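Putative uncharacterized protein (Thermotoga maritima, PDB 3CNL) binds GTP as a circularly permuted GTPase and probably acts in a late step of 50S ribosomal subunit assembly. Local coordinates at residues 20-25 / 137-142; 102-107 / 114-119. All coordinates share one frame; numbering follows the deposited sequence.

Interaction 1. Residues 20-25 / 137-142; sequences RLVNTV and IQWFSL
Trp139, on the edge strand 139-141, one of the two outermost in the mixed sheet of this circularly permuted G domain, reaches across to Leu21 and Val22, which lead into strand 24-30. Strands 101-106 and 147-154 lie between the two in the order of the sheet, so no backbone pairing joins them and a long aromatic side chain spans the distance.

The apolar contacts are few and come from different directions. With CG beside the backbone N (chi1 -54°) and opposite the carbonyl carbon, Trp139 sends the six-membered half of its indole forward. Trp139 CZ2 meets Leu21 CB at 4.1 Å. Val22 CG1 comes obliquely to Trp139 CH2, at 3.9 Å. Farther out, Leu21 CD1 and Ile137 CD1 meet as methyls at 4.4 Å, a loose contact at the margin. Val22 is the buried member of the group, packed also on Leu103 and Leu149, whereas Leu21 lies exposed.

Polar interactions add to this without a hydrogen bond between the segments. Arg101 makes a cation-pi contact with the indole and also binds Asn23, its backbone N donating to Asn23 OD1; that same Asn23 OD1 accepts a 2.7 Å bond from Thr24 OG1, so one oxygen takes two bonds just where the strand begins. A serine in place of Trp139 would probably leave Arg101 without its aromatic partner and open a gap beside Leu21 and Val22. The closest approach across the contact involves a backbone atom: Leu21 O lies near the indole plane, at the ring's edge, 3.4 Å from Trp139 CH2.

Interaction 2. Residues 102-107 / 114-119; sequences VLIVGV and TIINKL. With GNP (phosphoaminophosphonic acid-guanylate ester), chain B.
Ile104 and Ile116 both set CG1 beside the backbone N (chi1 -57° and -66°), opposite the carbonyl carbon, and the methylene carbons Ile104 CG1 and Ile116 CG1 meet at 3.9 Å between strand 101-106 and helix 112-120. The two side chains run antiparallel alongside each other. Beyond this touch, Ile104 CD1 reaches Leu119 CD2 at 4.5 Å, about one helical turn farther on. Ile104 thus points from the sheet at the helix, and it also touches Val26 and Val28 of strand 24-30.

This is the strand-loop-helix unit of a P-loop GTPase, in which the strand runs into the phosphate-binding loop and the helix carries on from it. At the start of the helical segment, Thr114 grips a single alpha-phosphate oxygen of GNP twice. Thr114 OG1 donates to GNP O1A at 2.6 Å. Thr114 N donates to the same GNP O1A at 3.0 Å, with an N-H...O angle of 153°. Gly111 N, Lys112 NZ and Ser113 OG supply further bonds to the nucleotide. The contact therefore divides its chemistry: buried hydrocarbon packing seats the helix on the sheet, while polar groups near the helix N terminus face the negatively charged phosphates, whose charge the helix dipole would probably favour.

Followed from the N terminus, the chain leaves helix 13-19 and enters strand 24-30 through 20-25, the first half of interaction 1. It then builds strands 48-54 and 78-80 before reaching strand 101-106. Interaction 2 closes a short loop there, the phosphate-binding turn between strand and helix 112-120, and strand 139-141 follows that helix and closes the long loop of interaction 1, whose segments are 111 residues apart. The small loop is thus nested within the long one. The two contacts also touch directly: Thr24 O probably accepts a hydrogen bond from Leu103 N at 2.9 Å, joining neighbouring strands, and Phe140 packs against Leu119. Together they tie an edge strand of the sheet, its centre and the nucleotide-binding helix into one domain.

Interaction 1. Residues 20-25 / 137-142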
loop_
_atom_site.group_PDB
_atom_site.type_symbol
_atom_site.label_atom_id
_atom_site.label_comp_id
_atom_site.label_asym_id
_atom_site.label_seq_id
_atom_site.Cartn_x
_atom_site.Cartn_y
_atom_site.Cartn_z
ATOM N N ARG A 20 14.446 12.663 -11.941
ATOM C CA ARG A 20 15.673 13.139 -12.582
ATOM C C ARG A 20 16.819 13.264 -11.580
ATOM O O ARG A 20 17.986 13.232 -11.956
ATOM C CB ARG A 20 15.433 14.467 -13.318
ATOM C CG ARG A 20 14.519 14.335 -14.531
ATOM C CD ARG A 20 14.752 15.464 -15.525
ATOM N NE ARG A 20 13.804 16.563 -15.380
ATOM C CZ ARG A 20 12.674 16.681 -16.079
ATOM N NH1 ARG A 20 12.333 15.754 -16.970
ATOM N NH2 ARG A 20 11.875 17.727 -15.883
ATOM N N LEU A 21 16.466 13.406 -10.301
ATOM C CA LEU A 21 17.452 13.540 -9.226
ATOM C C LEU A 21 18.094 12.216 -8.814
ATOM O O LEU A 21 19.099 12.202 -8.085
ATOM C CB LEU A 21 16.809 14.191 -7.986
ATOM C CG LEU A 21 16.256 15.617 -8.039
ATOM C CD1 LEU A 21 15.779 16.019 -6.644
ATOM C CD2 LEU A 21 17.294 16.624 -8.543
ATOM N N VAL A 22 17.520 11.103 -9.271
ATOM C CA VAL A 22 17.862 9.796 -8.697
ATOM C C VAL A 22 18.259 8.777 -9.725
ATOM O O VAL A 22 18.000 8.945 -10.905
ATOM C CB VAL A 22 16.700 9.219 -7.837
ATOM C CG1 VAL A 22 16.305 10.211 -6.751
ATOM C CG2 VAL A 22 15.488 8.839 -8.711
ATOM N N ASN A 23 18.880 7.702 -9.257
ATOM C CA ASN A 23 19.265 6.590 -10.108
ATOM C C ASN A 23 18.662 5.269 -9.624
ATOM O O ASN A 23 18.807 4.245 -10.282
ATOM C CB ASN A 23 20.807 6.500 -10.237
ATOM C CG ASN A 23 21.518 6.231 -8.907
ATOM O OD1 ASN A 23 20.960 5.632 -7.983
ATOM N ND2 ASN A 23 22.775 6.669 -8.817
ATOM N N THR A 24 17.988 5.326 -8.472
ATOM C CA THR A 24 17.366 4.175 -7.832
ATOM C C THR A 24 15.969 4.561 -7.299
ATOM O O THR A 24 15.766 5.681 -6.823
ATOM C CB THR A 24 18.274 3.662 -6.675
ATOM O OG1 THR A 24 19.585 3.398 -7.193
ATOM C CG2 THR A 24 17.714 2.387 -5.990
ATOM N N VAL A 25 15.037 3.608 -7.377
ATOM C CA VAL A 25 13.641 3.754 -6.959
ATOM C C VAL A 25 13.237 2.559 -6.086
ATOM O O VAL A 25 13.367 1.401 -6.512
ATOM C CB VAL A 25 12.679 3.764 -8.205
ATOM C CG1 VAL A 25 11.209 3.706 -7.779
ATOM C CG2 VAL A 25 12.912 5.006 -9.049
ATOM N N ILE A 137 13.376 19.414 -1.890
ATOM C CA ILE A 137 13.614 18.107 -1.293
ATOM C C ILE A 137 15.077 17.992 -0.823
ATOM O O ILE A 137 15.992 18.409 -1.524
ATOM C CB ILE A 137 13.273 16.959 -2.283
ATOM C CG1 ILE A 137 12.151 17.356 -3.257
ATOM C CG2 ILE A 137 12.905 15.680 -1.517
ATOM C CD1 ILE A 137 12.608 18.220 -4.476
ATOM N N GLN A 138 15.281 17.445 0.373
ATOM C CA GLN A 138 16.618 17.275 0.935
ATOM C C GLN A 138 17.027 15.805 0.930
ATOM O O GLN A 138 16.185 14.907 1.008
ATOM C CB GLN A 138 16.690 17.841 2.363
ATOM C CG GLN A 138 16.547 19.371 2.450
ATOM C CD GLN A 138 17.762 20.112 1.914
ATOM O OE1 GLN A 138 17.765 20.598 0.774
ATOM N NE2 GLN A 138 18.808 20.193 2.731
ATOM N N TRP A 139 18.324 15.561 0.831
ATOM C CA TRP A 139 18.841 14.219 1.007
ATOM C C TRP A 139 19.189 13.976 2.467
ATOM O O TRP A 139 19.481 14.924 3.223
ATOM C CB TRP A 139 20.103 14.006 0.181
ATOM C CG TRP A 139 19.956 14.325 -1.251
ATOM C CD1 TRP A 139 20.183 15.530 -1.845
ATOM C CD2 TRP A 139 19.562 13.429 -2.293
ATOM N NE1 TRP A 139 19.952 15.441 -3.197
ATOM C CE2 TRP A 139 19.570 14.160 -3.498
ATOM C CE3 TRP A 139 19.203 12.074 -2.326
ATOM C CZ2 TRP A 139 19.237 13.582 -4.726
ATOM C CZ3 TRP A 139 18.876 11.502 -3.537
ATOM C CH2 TRP A 139 18.887 12.255 -4.726
ATOM N N PHE A 140 19.135 12.709 2.857
ATOM C CA PHE A 140 19.894 12.230 3.996
ATOM C C PHE A 140 20.797 11.122 3.477
ATOM O O PHE A 140 20.514 10.522 2.436
ATOM C CB PHE A 140 19.014 11.788 5.177
ATOM C CG PHE A 140 18.147 10.577 4.907
ATOM C CD1 PHE A 140 16.905 10.720 4.301
ATOM C CD2 PHE A 140 18.551 9.302 5.325
ATOM C CE1 PHE A 140 16.092 9.605 4.061
ATOM C CE2 PHE A 140 17.754 8.180 5.099
ATOM C CZ PHE A 140 16.520 8.335 4.464
ATOM N N SER A 141 21.904 10.888 4.165
ATOM C CA SER A 141 22.881 9.924 3.687
ATOM C C SER A 141 22.937 8.778 4.664
ATOM O O SER A 141 22.811 8.992 5.874
ATOM C CB SER A 141 24.256 10.579 3.572
ATOM O OG SER A 141 24.198 11.729 2.743
ATOM N N LEU A 142 23.107 7.560 4.161
ATOM C CA LEU A 142 23.403 6.437 5.045
ATOM C C LEU A 142 24.862 6.562 5.504
ATOM O O LEU A 142 25.557 7.489 5.083
ATOM C CB LEU A 142 23.132 5.093 4.356
ATOM C CG LEU A 142 21.701 4.841 3.840
ATOM C CD1 LEU A 142 21.588 3.475 3.151
ATOM C CD2 LEU A 142 20.637 4.972 4.937
#

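Interaction 2. Residues 102-107 / 114-119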
loop_
_atom_site.group_PDB
_atom_site.type_symbol
_atom_site.label_atom_id
_atom_site.label_comp_id
_atom_site.label_asym_id
_atom_site.label_seq_id
_atom_site.Cartn_x
_atom_site.Cartn_y
_atom_site.Cartn_z
ATOM N N VAL A 102 18.447 7.559 -4.028
ATOM C CA VAL A 102 17.208 6.802 -3.980
ATOM C C VAL A 102 15.971 7.699 -3.829
ATOM O O VAL A 102 15.964 8.630 -3.027
ATOM C CB VAL A 102 17.278 5.738 -2.832
ATOM C CG1 VAL A 102 16.013 4.892 -2.763
ATOM C CG2 VAL A 102 18.528 4.837 -2.986
ATOM N N LEU A 103 14.941 7.406 -4.621
ATOM C CA LEU A 103 13.597 7.941 -4.387
ATOM C C LEU A 103 12.705 6.820 -3.862
ATOM O O LEU A 103 12.621 5.731 -4.441
ATOM C CB LEU A 103 12.986 8.539 -5.665
ATOM C CG LEU A 103 11.502 8.970 -5.625
ATOM C CD1 LEU A 103 11.260 10.230 -4.790
ATOM C CD2 LEU A 103 10.903 9.169 -7.025
ATOM N N ILE A 104 12.050 7.096 -2.745
ATOM C CA ILE A 104 10.982 6.241 -2.241
ATOM C C ILE A 104 9.673 6.689 -2.911
ATOM O O ILE A 104 9.310 7.863 -2.818
ATOM C CB ILE A 104 10.847 6.399 -0.698
ATOM C CG1 ILE A 104 12.162 6.078 0.019
ATOM C CG2 ILE A 104 9.684 5.537 -0.124
ATOM C CD1 ILE A 104 12.783 4.727 -0.341
ATOM N N VAL A 105 8.953 5.768 -3.557
ATOM C CA VAL A 105 7.706 6.124 -4.239
ATOM C C VAL A 105 6.576 5.088 -4.018
ATOM O O VAL A 105 6.836 3.916 -3.736
ATOM C CB VAL A 105 7.930 6.323 -5.761
ATOM C CG1 VAL A 105 8.113 4.982 -6.464
ATOM C CG2 VAL A 105 6.753 7.048 -6.375
ATOM N N GLY A 106 5.325 5.521 -4.177
ATOM C CA GLY A 106 4.185 4.595 -4.047
ATOM C C GLY A 106 2.844 5.303 -4.004
ATOM O O GLY A 106 2.778 6.541 -3.919
ATOM N N VAL A 107 1.765 4.527 -4.045
ATOM C CA VAL A 107 0.428 5.140 -3.944
ATOM C C VAL A 107 0.234 5.514 -2.485
ATOM O O VAL A 107 1.029 5.102 -1.661
ATOM C CB VAL A 107 -0.676 4.195 -4.432
ATOM C CG1 VAL A 107 -0.434 3.795 -5.904
ATOM C CG2 VAL A 107 -0.788 2.946 -3.495
ATOM N N THR A 114 6.898 6.155 7.021
ATOM C CA THR A 114 7.384 5.242 8.028
ATOM C C THR A 114 8.737 4.641 7.635
ATOM O O THR A 114 9.660 4.591 8.454
ATOM C CB THR A 114 6.312 4.159 8.304
ATOM O OG1 THR A 114 5.105 4.813 8.742
ATOM C CG2 THR A 114 6.781 3.152 9.376
ATOM N N ILE A 115 8.866 4.199 6.391
ATOM C CA ILE A 115 10.143 3.684 5.875
ATOM C C ILE A 115 11.273 4.735 5.904
ATOM O O ILE A 115 12.389 4.445 6.354
ATOM C CB ILE A 115 9.957 3.045 4.474
ATOM C CG1 ILE A 115 9.154 1.745 4.624
ATOM C CG2 ILE A 115 11.305 2.781 3.765
ATOM C CD1 ILE A 115 8.717 1.122 3.329
ATOM N N ILE A 116 10.981 5.946 5.442
ATOM C CA ILE A 116 11.952 7.048 5.499
ATOM C C ILE A 116 12.390 7.342 6.928
ATOM O O ILE A 116 13.585 7.525 7.189
ATOM C CB ILE A 116 11.407 8.324 4.806
ATOM C CG1 ILE A 116 11.257 8.066 3.309
ATOM C CG2 ILE A 116 12.330 9.533 5.032
ATOM C CD1 ILE A 116 10.499 9.134 2.604
ATOM N N ASN A 117 11.432 7.371 7.852
ATOM C CA ASN A 117 11.756 7.625 9.247
ATOM C C ASN A 117 12.727 6.594 9.812
ATOM O O ASN A 117 13.686 6.962 10.494
ATOM C CB ASN A 117 10.492 7.705 10.096
ATOM C CG ASN A 117 9.658 8.930 9.789
ATOM O OD1 ASN A 117 10.065 9.819 9.026
ATOM N ND2 ASN A 117 8.468 8.982 10.384
ATOM N N LYS A 118 12.491 5.314 9.515
ATOM C CA LYS A 118 13.397 4.232 9.900
ATOM C C LYS A 118 14.785 4.423 9.283
ATOM O O LYS A 118 15.795 4.424 9.993
ATOM C CB LYS A 118 12.824 2.878 9.478
ATOM C CG LYS A 118 13.462 1.681 10.182
ATOM C CD LYS A 118 12.995 0.357 9.576
ATOM C CE LYS A 118 11.542 0.069 9.873
ATOM N NZ LYS A 118 11.220 -1.344 9.569
ATOM N N LEU A 119 14.821 4.597 7.963
ATOM C CA LEU A 119 16.064 4.857 7.220
ATOM C C LEU A 119 16.856 6.063 7.753
ATOM O O LEU A 119 18.082 5.998 7.897
ATOM C CB LEU A 119 15.753 5.062 5.735
ATOM C CG LEU A 119 15.891 3.942 4.698
ATOM C CD1 LEU A 119 15.723 2.548 5.276
ATOM C CD2 LEU A 119 14.933 4.180 3.546
HETATM P PG GNP B . 0.816 8.734 2.364
HETATM O O1G GNP B . 1.678 8.854 1.128
HETATM O O2G GNP B . -0.634 8.439 2.027
HETATM O O3G GNP B . 1.032 9.974 3.222
HETATM N N3B GNP B . 1.183 7.604 3.413
HETATM P PB GNP B . 2.523 6.783 3.545
HETATM O O1B GNP B . 2.739 5.953 2.322
HETATM O O2B GNP B . 3.620 7.734 3.893
HETATM O O3A GNP B . 2.281 5.834 4.736
HETATM P PA GNP B . 2.584 6.024 6.254
HETATM O O1A GNP B . 3.980 5.665 6.556
HETATM O O2A GNP B . 2.113 7.322 6.764
HETATM O "O5'" GNP B . 1.733 4.898 6.911
HETATM C "C5'" GNP B . 0.315 4.787 6.714
HETATM C "C4'" GNP B . -0.252 3.932 7.843
HETATM O "O4'" GNP B . 0.250 2.566 7.779
HETATM C "C3'" GNP B . 0.070 4.384 9.257
HETATM O "O3'" GNP B . -1.054 4.105 10.078
HETATM C "C2'" GNP B . 1.234 3.482 9.635
HETATM O "O2'" GNP B . 1.322 3.346 11.034
HETATM C "C1'" GNP B . 0.831 2.159 8.995
HETATM N N9 GNP B . 1.944 1.290 8.619
HETATM C C8 GNP B . 3.077 1.668 7.927
HETATM N N7 GNP B . 3.892 0.665 7.702
HETATM C C5 GNP B . 3.247 -0.439 8.301
HETATM C C6 GNP B . 3.622 -1.807 8.393
HETATM O O6 GNP B . 4.651 -2.356 7.961
HETATM N N1 GNP B . 2.661 -2.581 9.069
HETATM C C2 GNP B . 1.477 -2.089 9.595
HETATM N N2 GNP B . 0.665 -2.968 10.220
HETATM N N3 GNP B . 1.108 -0.823 9.508
HETATM C C4 GNP B . 2.040 -0.059 8.859
#